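Methyltransferase-like protein 5 (PDB 1WY7) binds S-adenosyl-L-homocysteine in a seven-stranded methyltransferase fold and is probably an S-adenosylmethionine-dependent methyltransferase acting on RNA. Local coordinates at residues A[65-79]-A[91-104]. Residues are numbered along the deposited sequence; the frame is centred on the assembly and turned at random.
Sequences YGALLLGAKEVICVE and NLGEFKGKFKVFIG. With SAH (S-adenosyl-L-homocysteine), chain E.
Phe95 turns its ring edge toward one face of Tyr65 in a T-shaped stack, centroids 5.6 Å apart and planes at 82°. Leu68 CB sits over the centre of the Phe95 face, 3.5 Å from the ring centroid in a CH-pi contact, while Leu92 CD2 meets Tyr65 at the ring edge. Tyrosine suits its place by offering a face to Phe95 and a hydroxyl to Glu94: with CG anti to the backbone N (chi1 -175°), its OH donates to Glu94 OE2 (2.8 Å) from above the carboxylate plane. Cutting Tyr65 back to an alanine would probably leave the Phe95 edge without an aromatic face and Glu94 without its hydroxyl donor. Lys98 is long enough to pack its aliphatic chain on Leu68 CD1 and still bring its ammonium NZ to Lys73 O (3.1 Å), just before strand 74-79.

That strand pairs in parallel with the sheet-edge strand 99-103, through bonds such as Phe102 N to Cys77 O (2.7 Å), nearly straight at 177°. Helix 82-91 makes the crossover, covering Phe99 and Val101. Glu79, still bonded through its N to Phe102 O, has two carboxylate oxygens for two ribose hydroxyls of S-adenosyl-L-homocysteine, OE2 taking O2' (2.6 Å) and OE1 O3' (3.1 Å), while Gly59 and Asp81 backbone amides hold the carboxylate. Such an acidic residue late in the second strand, characteristic of Rossmann-like methyltransferases, implies recognition of the ribose through its paired hydroxyls.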
loop_
_atom_site.group_PDB
_atom_site.type_symbol
_atom_site.label_atom_id
_atom_site.label_comp_id
_atom_site.label_asym_id
_atom_site.label_seq_id
_atom_site.Cartn_x
_atom_site.Cartn_y
_atom_site.Cartn_z
ATOM N N TYR A 65 8.309 4.891 -1.872
ATOM C CA TYR A 65 9.349 5.836 -1.470
ATOM C C TYR A 65 9.785 5.558 -0.024
ATOM O O TYR A 65 10.987 5.456 0.268
ATOM C CB TYR A 65 8.820 7.268 -1.617
ATOM C CG TYR A 65 9.835 8.352 -1.340
ATOM C CD1 TYR A 65 10.004 8.867 -0.056
ATOM C CD2 TYR A 65 10.612 8.876 -2.365
ATOM C CE1 TYR A 65 10.919 9.883 0.196
ATOM C CE2 TYR A 65 11.528 9.890 -2.128
ATOM C CZ TYR A 65 11.675 10.391 -0.845
ATOM O OH TYR A 65 12.560 11.415 -0.605
ATOM N N GLY A 66 8.802 5.418 0.866
ATOM C CA GLY A 66 9.083 5.143 2.263
ATOM C C GLY A 66 9.878 3.863 2.446
ATOM O O GLY A 66 10.825 3.814 3.247
ATOM N N ALA A 67 9.497 2.823 1.707
ATOM C CA ALA A 67 10.179 1.538 1.790
ATOM C C ALA A 67 11.633 1.692 1.367
ATOM O O ALA A 67 12.537 1.200 2.048
ATOM C CB ALA A 67 9.484 0.499 0.903
ATOM N N LEU A 68 11.855 2.360 0.235
ATOM C CA LEU A 68 13.207 2.583 -0.259
ATOM C C LEU A 68 13.967 3.388 0.790
ATOM O O LEU A 68 15.113 3.089 1.120
ATOM C CB LEU A 68 13.204 3.372 -1.573
ATOM C CG LEU A 68 13.108 2.693 -2.945
ATOM C CD1 LEU A 68 13.985 1.447 -3.006
ATOM C CD2 LEU A 68 11.690 2.345 -3.210
ATOM N N LEU A 69 13.307 4.419 1.302
ATOM C CA LEU A 69 13.880 5.293 2.318
ATOM C C LEU A 69 14.292 4.462 3.538
ATOM O O LEU A 69 15.308 4.738 4.181
ATOM C CB LEU A 69 12.832 6.337 2.723
ATOM C CG LEU A 69 13.255 7.656 3.363
ATOM C CD1 LEU A 69 13.896 7.385 4.707
ATOM C CD2 LEU A 69 14.209 8.395 2.428
ATOM N N LEU A 70 13.505 3.437 3.849
ATOM C CA LEU A 70 13.802 2.597 4.997
ATOM C C LEU A 70 14.719 1.415 4.696
ATOM O O LEU A 70 14.861 0.522 5.516
ATOM C CB LEU A 70 12.503 2.120 5.649
ATOM C CG LEU A 70 11.891 2.996 6.755
ATOM C CD1 LEU A 70 12.001 4.452 6.418
ATOM C CD2 LEU A 70 10.444 2.604 6.964
ATOM N N GLY A 71 15.332 1.399 3.517
ATOM C CA GLY A 71 16.272 0.337 3.199
ATOM C C GLY A 71 15.844 -0.864 2.387
ATOM O O GLY A 71 16.538 -1.887 2.398
ATOM N N ALA A 72 14.724 -0.775 1.679
ATOM C CA ALA A 72 14.293 -1.914 0.878
ATOM C C ALA A 72 15.358 -2.163 -0.187
ATOM O O ALA A 72 15.906 -1.221 -0.749
ATOM C CB ALA A 72 12.939 -1.629 0.219
ATOM N N LYS A 73 15.674 -3.427 -0.450
ATOM C CA LYS A 73 16.664 -3.741 -1.472
ATOM C C LYS A 73 16.137 -3.236 -2.815
ATOM O O LYS A 73 16.870 -2.635 -3.591
ATOM C CB LYS A 73 16.910 -5.247 -1.533
ATOM C CG LYS A 73 17.971 -5.652 -2.555
ATOM C CD LYS A 73 18.384 -7.107 -2.383
ATOM C CE LYS A 73 17.184 -8.038 -2.449
ATOM N NZ LYS A 73 17.544 -9.458 -2.170
ATOM N N GLU A 74 14.859 -3.492 -3.077
ATOM C CA GLU A 74 14.219 -3.035 -4.304
ATOM C C GLU A 74 12.715 -3.066 -4.133
ATOM O O GLU A 74 12.183 -3.811 -3.308
ATOM C CB GLU A 74 14.593 -3.914 -5.501
ATOM C CG GLU A 74 14.031 -5.322 -5.465
ATOM C CD GLU A 74 14.201 -6.065 -6.795
ATOM O OE1 GLU A 74 13.642 -5.602 -7.815
ATOM O OE2 GLU A 74 14.892 -7.107 -6.824
ATOM N N VAL A 75 12.027 -2.250 -4.918
ATOM C CA VAL A 75 10.585 -2.205 -4.858
ATOM C C VAL A 75 10.021 -2.379 -6.259
ATOM O O VAL A 75 10.573 -1.854 -7.235
ATOM C CB VAL A 75 10.100 -0.862 -4.272
ATOM C CG1 VAL A 75 8.570 -0.783 -4.329
ATOM C CG2 VAL A 75 10.590 -0.720 -2.831
ATOM N N ILE A 76 8.948 -3.157 -6.368
ATOM C CA ILE A 76 8.306 -3.346 -7.657
ATOM C C ILE A 76 6.939 -2.682 -7.535
ATOM O O ILE A 76 6.071 -3.120 -6.784
ATOM C CB ILE A 76 8.186 -4.841 -8.037
ATOM C CG1 ILE A 76 9.581 -5.479 -8.042
ATOM C CG2 ILE A 76 7.583 -4.976 -9.446
ATOM C CD1 ILE A 76 9.605 -6.972 -8.409
ATOM N N CYS A 77 6.781 -1.587 -8.263
ATOM C CA CYS A 77 5.565 -0.804 -8.237
ATOM C C CYS A 77 4.545 -1.306 -9.249
ATOM O O CYS A 77 4.803 -1.313 -10.453
ATOM C CB CYS A 77 5.924 0.659 -8.501
ATOM S SG CYS A 77 7.304 1.232 -7.456
ATOM N N VAL A 78 3.395 -1.749 -8.746
ATOM C CA VAL A 78 2.328 -2.255 -9.598
ATOM C C VAL A 78 1.231 -1.217 -9.625
ATOM O O VAL A 78 0.642 -0.905 -8.591
ATOM C CB VAL A 78 1.740 -3.577 -9.063
ATOM C CG1 VAL A 78 0.625 -4.046 -9.983
ATOM C CG2 VAL A 78 2.824 -4.642 -8.977
ATOM N N GLU A 79 0.961 -0.689 -10.813
ATOM C CA GLU A 79 -0.047 0.345 -10.990
ATOM C C GLU A 79 -0.665 0.243 -12.390
ATOM O O GLU A 79 0.053 0.131 -13.384
ATOM C CB GLU A 79 0.614 1.709 -10.797
ATOM C CG GLU A 79 -0.209 2.896 -11.231
ATOM C CD GLU A 79 -1.507 2.997 -10.476
ATOM O OE1 GLU A 79 -1.485 2.970 -9.228
ATOM O OE2 GLU A 79 -2.550 3.109 -11.135
ATOM N N ASN A 91 8.676 10.997 -8.292
ATOM C CA ASN A 91 8.797 10.919 -6.844
ATOM C C ASN A 91 9.952 10.023 -6.383
ATOM O O ASN A 91 10.630 10.343 -5.408
ATOM C CB ASN A 91 7.481 10.436 -6.223
ATOM C CG ASN A 91 6.451 11.544 -6.106
ATOM O OD1 ASN A 91 6.798 12.705 -5.934
ATOM N ND2 ASN A 91 5.176 11.184 -6.173
ATOM N N LEU A 92 10.176 8.910 -7.082
ATOM C CA LEU A 92 11.251 7.977 -6.721
ATOM C C LEU A 92 12.569 8.279 -7.439
ATOM O O LEU A 92 13.474 7.439 -7.475
ATOM C CB LEU A 92 10.852 6.535 -7.041
ATOM C CG LEU A 92 9.590 5.925 -6.422
ATOM C CD1 LEU A 92 9.671 4.400 -6.536
ATOM C CD2 LEU A 92 9.464 6.317 -4.979
ATOM N N GLY A 93 12.663 9.476 -8.014
ATOM C CA GLY A 93 13.865 9.872 -8.731
ATOM C C GLY A 93 15.188 9.631 -8.021
ATOM O O GLY A 93 16.153 9.247 -8.653
ATOM N N GLU A 94 15.238 9.840 -6.712
ATOM C CA GLU A 94 16.482 9.650 -5.978
ATOM C C GLU A 94 16.856 8.189 -5.713
ATOM O O GLU A 94 17.927 7.902 -5.181
ATOM C CB GLU A 94 16.415 10.433 -4.671
ATOM C CG GLU A 94 15.087 10.296 -3.967
ATOM C CD GLU A 94 14.937 11.251 -2.804
ATOM O OE1 GLU A 94 15.733 11.151 -1.843
ATOM O OE2 GLU A 94 14.019 12.099 -2.853
ATOM N N PHE A 95 15.982 7.262 -6.088
ATOM C CA PHE A 95 16.280 5.853 -5.887
ATOM C C PHE A 95 16.381 5.153 -7.226
ATOM O O PHE A 95 16.148 3.951 -7.337
ATOM C CB PHE A 95 15.202 5.194 -5.027
ATOM C CG PHE A 95 15.168 5.698 -3.627
ATOM C CD1 PHE A 95 14.204 6.610 -3.228
ATOM C CD2 PHE A 95 16.118 5.279 -2.709
ATOM C CE1 PHE A 95 14.183 7.109 -1.920
ATOM C CE2 PHE A 95 16.111 5.769 -1.399
ATOM C CZ PHE A 95 15.138 6.687 -1.008
ATOM N N LYS A 96 16.748 5.911 -8.250
ATOM C CA LYS A 96 16.861 5.343 -9.579
ATOM C C LYS A 96 17.637 4.046 -9.603
ATOM O O LYS A 96 18.682 3.903 -8.973
ATOM C CB LYS A 96 17.450 6.346 -10.571
ATOM C CG LYS A 96 16.408 7.326 -11.090
ATOM C CD LYS A 96 16.976 8.316 -12.098
ATOM C CE LYS A 96 15.931 9.367 -12.459
ATOM N NZ LYS A 96 16.440 10.387 -13.422
ATOM N N GLY A 97 17.085 3.081 -10.325
ATOM C CA GLY A 97 17.708 1.778 -10.423
ATOM C C GLY A 97 17.336 0.822 -9.304
ATOM O O GLY A 97 17.663 -0.356 -9.372
ATOM N N LYS A 98 16.652 1.312 -8.273
ATOM C CA LYS A 98 16.263 0.458 -7.151
ATOM C C LYS A 98 14.776 0.071 -7.177
ATOM O O LYS A 98 14.303 -0.670 -6.312
ATOM C CB LYS A 98 16.607 1.147 -5.817
ATOM C CG LYS A 98 18.108 1.249 -5.541
ATOM C CD LYS A 98 18.426 1.998 -4.243
ATOM C CE LYS A 98 17.879 1.297 -2.991
ATOM N NZ LYS A 98 18.456 -0.066 -2.748
ATOM N N PHE A 99 14.043 0.568 -8.170
ATOM C CA PHE A 99 12.624 0.255 -8.293
ATOM C C PHE A 99 12.238 -0.131 -9.718
ATOM O O PHE A 99 12.863 0.299 -10.680
ATOM C CB PHE A 99 11.770 1.442 -7.846
ATOM C CG PHE A 99 11.814 2.618 -8.780
ATOM C CD1 PHE A 99 10.932 2.709 -9.848
ATOM C CD2 PHE A 99 12.734 3.637 -8.592
ATOM C CE1 PHE A 99 10.964 3.792 -10.708
ATOM C CE2 PHE A 99 12.775 4.726 -9.450
ATOM C CZ PHE A 99 11.887 4.804 -10.509
ATOM N N LYS A 100 11.214 -0.964 -9.840
ATOM C CA LYS A 100 10.720 -1.379 -11.142
ATOM C C LYS A 100 9.237 -1.068 -11.207
ATOM O O LYS A 100 8.566 -1.000 -10.179
ATOM C CB LYS A 100 10.958 -2.871 -11.378
ATOM C CG LYS A 100 12.436 -3.243 -11.432
ATOM C CD LYS A 100 12.650 -4.605 -12.052
ATOM C CE LYS A 100 11.923 -5.687 -11.280
ATOM N NZ LYS A 100 12.459 -5.859 -9.901
ATOM N N VAL A 101 8.725 -0.873 -12.416
ATOM C CA VAL A 101 7.318 -0.555 -12.575
ATOM C C VAL A 101 6.567 -1.517 -13.477
ATOM O O VAL A 101 6.996 -1.816 -14.595
ATOM C CB VAL A 101 7.124 0.865 -13.122
ATOM C CG1 VAL A 101 5.649 1.202 -13.175
ATOM C CG2 VAL A 101 7.858 1.858 -12.227
ATOM N N PHE A 102 5.446 -2.018 -12.968
ATOM C CA PHE A 102 4.600 -2.914 -13.738
ATOM C C PHE A 102 3.270 -2.203 -13.956
ATOM O O PHE A 102 2.470 -2.044 -13.035
ATOM C CB PHE A 102 4.365 -4.249 -13.025
ATOM C CG PHE A 102 3.361 -5.146 -13.729
ATOM C CD1 PHE A 102 1.995 -5.044 -13.456
ATOM C CD2 PHE A 102 3.782 -6.073 -14.686
ATOM C CE1 PHE A 102 1.066 -5.844 -14.117
ATOM C CE2 PHE A 102 2.859 -6.883 -15.362
ATOM C CZ PHE A 102 1.495 -6.768 -15.075
ATOM N N ILE A 103 3.055 -1.757 -15.187
ATOM C CA ILE A 103 1.830 -1.059 -15.555
ATOM C C ILE A 103 0.835 -2.072 -16.114
ATOM O O ILE A 103 0.995 -2.566 -17.233
ATOM C CB ILE A 103 2.100 -0.012 -16.643
ATOM C CG1 ILE A 103 3.241 0.905 -16.210
ATOM C CG2 ILE A 103 0.816 0.779 -16.941
ATOM C CD1 ILE A 103 3.551 1.986 -17.224
ATOM N N GLY A 104 -0.193 -2.377 -15.337
ATOM C CA GLY A 104 -1.194 -3.332 -15.773
ATOM C C GLY A 104 -2.065 -3.630 -14.576
ATOM O O GLY A 104 -1.813 -3.090 -13.501
HETATM N N SAH E . -0.936 7.120 -3.858
HETATM C CA SAH E . -1.132 5.927 -3.009
HETATM C CB SAH E . -1.963 4.921 -3.821
HETATM C CG SAH E . -3.386 5.218 -3.511
HETATM S SD SAH E . -4.780 4.356 -4.261
HETATM C C SAH E . 0.236 5.454 -2.597
HETATM O O SAH E . 1.197 6.281 -2.652
HETATM O OXT SAH E . 0.280 4.231 -2.235
HETATM C "C5'" SAH E . -4.138 2.857 -4.974
HETATM C "C4'" SAH E . -3.907 2.778 -6.491
HETATM O "O4'" SAH E . -4.529 1.574 -7.005
HETATM C "C3'" SAH E . -4.562 3.867 -7.344
HETATM O "O3'" SAH E . -3.466 4.740 -7.681
HETATM C "C2'" SAH E . -5.071 3.168 -8.615
HETATM O "O2'" SAH E . -4.817 3.693 -9.898
HETATM C "C1'" SAH E . -4.602 1.718 -8.404
HETATM N N9 SAH E . -5.508 0.706 -8.929
HETATM C C8 SAH E . -6.890 0.645 -8.929
HETATM N N7 SAH E . -7.374 -0.439 -9.481
HETATM C C5 SAH E . -6.246 -1.150 -9.877
HETATM C C6 SAH E . -6.057 -2.404 -10.518
HETATM N N6 SAH E . -7.097 -3.187 -10.881
HETATM N N1 SAH E . -4.784 -2.848 -10.786
HETATM C C2 SAH E . -3.743 -2.067 -10.413
HETATM N N3 SAH E . -3.791 -0.863 -9.796
HETATM C C4 SAH E . -5.086 -0.453 -9.547
#